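Local coordinates for mandelate racemase/muconate lactonizing enzyme (Roseovarius nubinhibens, PDB 2QDD), which binds magnesium and probably catalyses a reaction of the enolase superfamily, though its substrate is not established, at residues A[228-233]-A[256-261]. Numbering follows the deposited sequence.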
# COMPACT_ATOMS: atom_id res chain seq x y z
N GLN A 228 13.55 -4.79 -10.68
CA GLN A 228 13.23 -5.13 -12.06
C GLN A 228 12.58 -6.50 -12.15
O GLN A 228 11.64 -6.70 -12.91
CB GLN A 228 14.49 -5.08 -12.91
CG GLN A 228 14.94 -3.69 -13.30
CD GLN A 228 16.30 -3.69 -13.98
OE1 GLN A 228 16.59 -4.54 -14.81
NE2 GLN A 228 17.14 -2.73 -13.61
N CYS A 229 13.09 -7.45 -11.36
CA CYS A 229 12.57 -8.82 -11.34
C CYS A 229 11.15 -8.92 -10.78
O CYS A 229 10.32 -9.68 -11.30
CB CYS A 229 13.53 -9.74 -10.57
SG CYS A 229 15.01 -10.20 -11.51
N ALA A 230 10.87 -8.14 -9.73
CA ALA A 230 9.55 -8.06 -9.12
C ALA A 230 8.52 -7.41 -10.05
O ALA A 230 7.33 -7.76 -10.03
CB ALA A 230 9.63 -7.29 -7.81
N HIS A 231 8.99 -6.46 -10.86
CA HIS A 231 8.19 -5.83 -11.91
C HIS A 231 7.72 -6.85 -12.94
O HIS A 231 6.53 -6.92 -13.23
CB HIS A 231 8.99 -4.70 -12.59
CG HIS A 231 8.22 -3.95 -13.63
ND1 HIS A 231 7.61 -2.74 -13.37
CD2 HIS A 231 7.96 -4.23 -14.93
CE1 HIS A 231 7.01 -2.31 -14.47
NE2 HIS A 231 7.21 -3.20 -15.42
N VAL A 232 8.66 -7.63 -13.48
CA VAL A 232 8.38 -8.71 -14.43
C VAL A 232 7.39 -9.74 -13.87
O VAL A 232 6.44 -10.13 -14.56
CB VAL A 232 9.69 -9.41 -14.87
CG1 VAL A 232 9.42 -10.64 -15.73
CG2 VAL A 232 10.58 -8.44 -15.62
N ALA A 233 7.61 -10.15 -12.62
CA ALA A 233 6.81 -11.19 -11.95
C ALA A 233 5.33 -10.84 -11.85
O ALA A 233 4.49 -11.72 -12.00
CB ALA A 233 7.38 -11.48 -10.57
N TRP A 256 10.80 -11.52 -0.38
CA TRP A 256 9.61 -12.13 0.21
C TRP A 256 8.42 -11.15 0.33
O TRP A 256 7.30 -11.48 -0.07
CB TRP A 256 9.94 -12.77 1.57
CG TRP A 256 8.70 -13.22 2.27
CD1 TRP A 256 7.99 -14.36 2.01
CD2 TRP A 256 8.00 -12.53 3.30
NE1 TRP A 256 6.89 -14.42 2.84
CE2 TRP A 256 6.87 -13.31 3.63
CE3 TRP A 256 8.21 -11.31 3.97
CZ2 TRP A 256 5.96 -12.92 4.62
CZ3 TRP A 256 7.29 -10.93 4.95
CH2 TRP A 256 6.18 -11.73 5.26
N SER A 257 8.68 -9.96 0.87
CA SER A 257 7.62 -8.98 1.11
C SER A 257 7.07 -8.31 -0.15
O SER A 257 5.95 -7.81 -0.15
CB SER A 257 8.05 -7.93 2.15
OG SER A 257 9.23 -7.27 1.74
N ARG A 258 7.87 -8.30 -1.22
CA ARG A 258 7.41 -7.82 -2.54
C ARG A 258 6.65 -8.90 -3.32
O ARG A 258 5.99 -8.59 -4.30
CB ARG A 258 8.59 -7.35 -3.39
CG ARG A 258 9.24 -6.05 -2.95
CD ARG A 258 10.65 -5.96 -3.51
NE ARG A 258 11.17 -4.59 -3.51
CZ ARG A 258 11.02 -3.73 -4.51
NH1 ARG A 258 11.53 -2.51 -4.41
NH2 ARG A 258 10.34 -4.07 -5.61
N GLY A 259 6.77 -10.15 -2.89
CA GLY A 259 6.24 -11.30 -3.65
C GLY A 259 6.96 -11.54 -4.97
O GLY A 259 6.34 -11.92 -5.96
N ALA A 260 8.28 -11.34 -4.96
CA ALA A 260 9.07 -11.25 -6.19
C ALA A 260 9.41 -12.60 -6.80
O ALA A 260 9.80 -12.67 -7.96
CB ALA A 260 10.35 -10.49 -5.91
N CYS A 261 9.26 -13.66 -6.02
CA CYS A 261 9.77 -14.98 -6.40
C CYS A 261 9.03 -16.12 -5.70
O CYS A 261 8.34 -15.91 -4.71
CB CYS A 261 11.28 -15.08 -6.18
SG CYS A 261 11.84 -14.97 -4.47
O HOH W 1 6.14 -9.02 -7.56
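Helix 226-233 lies against the turn that ends helix 249-258, and the backbones come closest at A230 and A260, their CA atoms 4.4 Å apart. Such an approach illustrates how small residues accompany close backbone approach in a TIM-type barrel, here between a helix and the turn that ends its neighbour: both residues bring only a methyl group, and A230 CB sits 3.8 Å from A260 CB. One turn further along the helix, A233 CB comes to 3.8 Å from A260 O, while its methyl also touches I240 of the strand that follows. G259 ends the helix in a Schellman motif, and beyond its positive phi of 67° the chain brings A260 to the interface just before strand 263-266. On the more exposed flank, R258 sends its side chain across to helix 226-233. With CG anti to its carbonyl carbon (chi1 -71°) and the chain extended as far as NE, the guanidinium presents an edge to A230, and NH2 lies 4.0 Å from A230 CB. NH1 forms a salt bridge with D227, so the same side chain brushes the methyl and ties its charged end to the acid near the start of helix 226-233. A water lies between the two backbones, 3.0 Å from A230 O and 3.3 Å from R258 O; it can donate to either carbonyl, though other acceptors nearby compete for its two protons. Methyl contacts thus dominate the centre, where A260 O also packs against A233 CB, while the water and, just beyond these segments, the bond from R258 to D227 add polar links.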